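Local coordinates for Crh-like protein 5 (Neosartorya fumigata, PDB 6IBU), which cleaves chitin and transfers the released chains to beta-1,6-glucan or to other chitin, cross-linking polysaccharides at the septa and in the fungal cell wall, at residues 181-193 and 200-214. Residues are numbered along the deposited sequence; the frame is centred on the assembly and turned at random.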
# COMPACT_ATOMS: atom_id res chain seq x y z
N LEU A 181 5.62 3.20 -1.72
CA LEU A 181 4.69 2.88 -0.63
C LEU A 181 3.68 4.03 -0.51
O LEU A 181 4.10 5.18 -0.43
CB LEU A 181 5.53 2.68 0.63
CG LEU A 181 4.78 2.42 1.93
CD1 LEU A 181 3.93 1.16 1.85
CD2 LEU A 181 5.78 2.34 3.07
N ARG A 182 2.39 3.71 -0.56
CA ARG A 182 1.29 4.69 -0.38
C ARG A 182 0.57 4.32 0.93
O ARG A 182 0.27 3.14 1.14
CB ARG A 182 0.34 4.69 -1.58
CG ARG A 182 1.07 4.46 -2.90
CD ARG A 182 0.38 4.91 -4.19
NE ARG A 182 -0.35 6.16 -4.00
CZ ARG A 182 -1.41 6.53 -4.70
NH1 ARG A 182 -1.88 5.76 -5.67
NH2 ARG A 182 -2.00 7.68 -4.43
N LEU A 183 0.36 5.28 1.81
CA LEU A 183 -0.45 5.04 3.03
C LEU A 183 -1.65 5.97 2.95
O LEU A 183 -1.46 7.15 2.63
CB LEU A 183 0.38 5.32 4.27
CG LEU A 183 1.60 4.43 4.44
CD1 LEU A 183 2.50 4.98 5.52
CD2 LEU A 183 1.16 3.01 4.75
N GLY A 184 -2.82 5.48 3.31
CA GLY A 184 -4.00 6.36 3.32
C GLY A 184 -5.25 5.70 3.85
O GLY A 184 -5.33 4.47 3.91
N SER A 185 -6.20 6.55 4.18
CA SER A 185 -7.58 6.16 4.56
C SER A 185 -8.51 6.90 3.62
O SER A 185 -8.12 7.93 3.11
CB SER A 185 -7.85 6.46 6.00
OG SER A 185 -7.77 7.87 6.22
N TRP A 186 -9.69 6.34 3.41
CA TRP A 186 -10.71 6.89 2.49
C TRP A 186 -12.04 6.19 2.74
O TRP A 186 -12.04 5.13 3.36
CB TRP A 186 -10.26 6.69 1.04
CG TRP A 186 -9.86 5.30 0.70
CD1 TRP A 186 -8.71 4.67 1.06
CD2 TRP A 186 -10.58 4.39 -0.15
NE1 TRP A 186 -8.67 3.42 0.51
CE2 TRP A 186 -9.79 3.22 -0.25
CE3 TRP A 186 -11.78 4.45 -0.87
CZ2 TRP A 186 -10.18 2.11 -0.99
CZ3 TRP A 186 -12.17 3.35 -1.60
CH2 TRP A 186 -11.37 2.20 -1.67
N ALA A 187 -13.12 6.76 2.25
CA ALA A 187 -14.47 6.18 2.43
C ALA A 187 -14.77 5.28 1.24
O ALA A 187 -15.17 5.79 0.22
CB ALA A 187 -15.47 7.29 2.57
N GLY A 188 -14.56 3.97 1.38
CA GLY A 188 -15.04 2.99 0.40
C GLY A 188 -16.55 3.07 0.31
O GLY A 188 -17.11 2.80 -0.74
N GLY A 189 -17.18 3.46 1.42
CA GLY A 189 -18.64 3.57 1.55
C GLY A 189 -19.16 4.97 1.24
O GLY A 189 -20.25 5.29 1.70
N ASP A 190 -18.39 5.79 0.51
CA ASP A 190 -18.86 7.08 -0.07
C ASP A 190 -20.10 6.78 -0.90
O ASP A 190 -20.04 5.89 -1.75
CB ASP A 190 -17.74 7.68 -0.91
CG ASP A 190 -17.98 9.10 -1.41
OD1 ASP A 190 -19.10 9.35 -1.90
OD2 ASP A 190 -17.01 9.91 -1.35
N PRO A 191 -21.24 7.46 -0.69
CA PRO A 191 -22.44 7.22 -1.50
C PRO A 191 -22.21 7.36 -3.01
O PRO A 191 -22.85 6.69 -3.79
CB PRO A 191 -23.43 8.29 -1.03
CG PRO A 191 -22.96 8.68 0.35
CD PRO A 191 -21.46 8.48 0.34
N SER A 192 -21.25 8.20 -3.40
CA SER A 192 -20.89 8.43 -4.82
C SER A 192 -20.10 7.26 -5.40
O SER A 192 -19.83 7.29 -6.60
CB SER A 192 -20.15 9.73 -4.97
OG SER A 192 -18.75 9.51 -4.96
N ASN A 193 -19.73 6.26 -4.61
CA ASN A 193 -18.93 5.12 -5.14
C ASN A 193 -19.86 4.10 -5.78
O ASN A 193 -21.05 4.05 -5.46
CB ASN A 193 -18.09 4.46 -4.04
CG ASN A 193 -16.93 5.30 -3.58
OD1 ASN A 193 -16.60 6.32 -4.18
ND2 ASN A 193 -16.30 4.88 -2.49
N TRP A 200 -18.16 -3.95 -0.68
CA TRP A 200 -16.82 -4.46 -0.33
C TRP A 200 -16.32 -3.76 0.95
O TRP A 200 -15.81 -4.45 1.83
CB TRP A 200 -15.88 -4.27 -1.52
CG TRP A 200 -14.46 -4.39 -1.08
CD1 TRP A 200 -13.80 -5.55 -0.84
CD2 TRP A 200 -13.57 -3.32 -0.75
NE1 TRP A 200 -12.53 -5.28 -0.43
CE2 TRP A 200 -12.36 -3.92 -0.36
CE3 TRP A 200 -13.67 -1.93 -0.75
CZ2 TRP A 200 -11.25 -3.17 0.02
CZ3 TRP A 200 -12.56 -1.19 -0.39
CH2 TRP A 200 -11.38 -1.80 -0.01
N ALA A 201 -16.54 -2.45 1.04
CA ALA A 201 -16.11 -1.59 2.17
C ALA A 201 -16.91 -1.94 3.43
O ALA A 201 -16.47 -1.59 4.52
CB ALA A 201 -16.22 -0.13 1.79
N GLY A 202 -18.03 -2.63 3.29
CA GLY A 202 -18.86 -3.05 4.44
C GLY A 202 -20.02 -2.11 4.71
O GLY A 202 -20.67 -2.26 5.75
N GLY A 203 -20.32 -1.21 3.80
CA GLY A 203 -21.54 -0.40 3.86
C GLY A 203 -21.27 1.07 3.63
O GLY A 203 -20.11 1.43 3.49
N LEU A 204 -22.33 1.87 3.64
CA LEU A 204 -22.34 3.34 3.50
C LEU A 204 -21.53 3.97 4.63
O LEU A 204 -21.69 3.54 5.81
CB LEU A 204 -23.80 3.78 3.58
CG LEU A 204 -24.20 5.02 2.80
CD1 LEU A 204 -23.62 4.99 1.40
CD2 LEU A 204 -25.72 5.12 2.77
N THR A 205 -20.74 4.99 4.32
CA THR A 205 -19.99 5.73 5.36
C THR A 205 -20.89 6.86 5.86
O THR A 205 -21.48 7.52 5.02
CB THR A 205 -18.65 6.26 4.84
OG1 THR A 205 -17.87 5.10 4.57
CG2 THR A 205 -17.96 7.15 5.84
N ASP A 206 -20.97 7.01 7.18
CA ASP A 206 -21.70 8.10 7.86
C ASP A 206 -20.66 9.08 8.40
O ASP A 206 -20.18 8.85 9.52
CB ASP A 206 -22.59 7.54 8.97
CG ASP A 206 -23.43 8.60 9.67
OD1 ASP A 206 -23.95 9.48 8.95
OD2 ASP A 206 -23.56 8.53 10.92
N TYR A 207 -20.31 10.11 7.63
CA TYR A 207 -19.22 11.06 7.96
C TYR A 207 -19.50 11.79 9.27
O TYR A 207 -18.56 12.02 10.03
CB TYR A 207 -19.04 12.07 6.84
CG TYR A 207 -18.66 11.42 5.55
CD1 TYR A 207 -17.36 11.01 5.31
CD2 TYR A 207 -19.60 11.21 4.57
CE1 TYR A 207 -17.01 10.42 4.11
CE2 TYR A 207 -19.27 10.62 3.37
CZ TYR A 207 -17.97 10.21 3.15
OH TYR A 207 -17.68 9.63 1.96
N SER A 208 -20.76 12.12 9.53
CA SER A 208 -21.16 12.89 10.72
C SER A 208 -20.87 12.08 12.00
O SER A 208 -20.56 12.71 13.03
CB SER A 208 -22.60 13.34 10.58
OG SER A 208 -23.32 12.50 9.67
N ALA A 209 -20.91 10.74 11.93
CA ALA A 209 -20.65 9.84 13.08
C ALA A 209 -19.13 9.67 13.27
O ALA A 209 -18.73 8.95 14.21
CB ALA A 209 -21.33 8.51 12.87
N GLY A 210 -18.34 10.35 12.43
CA GLY A 210 -16.87 10.35 12.48
C GLY A 210 -16.31 11.22 13.62
O GLY A 210 -16.95 11.42 14.65
N PRO A 211 -15.06 11.72 13.49
CA PRO A 211 -14.21 11.39 12.36
C PRO A 211 -13.55 10.02 12.57
O PRO A 211 -13.53 9.49 13.67
CB PRO A 211 -13.20 12.55 12.36
CG PRO A 211 -13.03 12.83 13.84
CD PRO A 211 -14.40 12.63 14.45
N TYR A 212 -13.04 9.46 11.50
CA TYR A 212 -12.41 8.13 11.54
C TYR A 212 -10.95 8.29 11.20
O TYR A 212 -10.65 8.86 10.14
CB TYR A 212 -13.10 7.21 10.55
CG TYR A 212 -14.59 7.22 10.72
CD1 TYR A 212 -15.18 6.63 11.82
CD2 TYR A 212 -15.40 7.81 9.77
CE1 TYR A 212 -16.55 6.60 11.96
CE2 TYR A 212 -16.78 7.79 9.90
CZ TYR A 212 -17.34 7.19 11.00
OH TYR A 212 -18.69 7.20 11.14
N THR A 213 -10.09 7.83 12.10
CA THR A 213 -8.64 8.07 11.93
C THR A 213 -7.87 6.75 11.93
O THR A 213 -7.97 5.99 12.90
CB THR A 213 -8.10 9.06 12.95
OG1 THR A 213 -8.87 10.27 12.83
CG2 THR A 213 -6.64 9.35 12.69
N MET A 214 -7.08 6.55 10.89
CA MET A 214 -6.04 5.49 10.80
C MET A 214 -4.73 6.12 11.31
O MET A 214 -4.49 7.29 11.03
CB MET A 214 -5.93 5.01 9.35
CG MET A 214 -4.54 4.56 8.90
SD MET A 214 -4.53 4.28 7.08
CE MET A 214 -2.78 4.00 6.83
O HOH W 1 -15.51 10.34 0.64
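The phenol oxygen of Tyr207 presses on the methyl group of Ala187, OH to CB 3.3 Å, an approach that so small a side chain permits, while Thr205 lays its CG2 over one face of the same ring, toward the rim. Beyond the hydroxyl stands the carboxylate of Asp190, its plane turned 80° from the ring. The long aromatic arm of Tyr207 carries OH to within 2.6 Å of a water that donates to Asp190 OD2 and so bridges the two groups; the other oxygen, OD1, closes an Asx turn with the backbone N of Ser192 and also accepts a hydrogen bond from Gln56 NE2. Glycine suits position 189, where the bare Gly189 CA comes within 3.2 Å of Gly203 O in a CA-H...O contact. Beside it, Thr205 N donates to Gly189 O over 2.7 Å. The turn from Ala187 to Asp190 ends strand 181-187, which belongs to one sheet of the GH16 beta-sandwich, whereas strand 212-214 belongs to the facing sheet. Between the sheets, the extended, unbranched chain of Met214 reaches across to lay SD 3.3 Å from Gly184 O, with CE near Leu183 CB. On the substrate side, the chitin-binding Trp186, with CG between its backbone N and carbonyl carbon (chi1 52°), turns its six-membered ring to Trp200 and crosses it at about a right angle, CH2 to CZ3 3.8 Å. Its NE1 is hydrogen-bonded to Ser88 OG; Trp200 in turn lies beside Glu102, which binds chitin and is probably the proton donor.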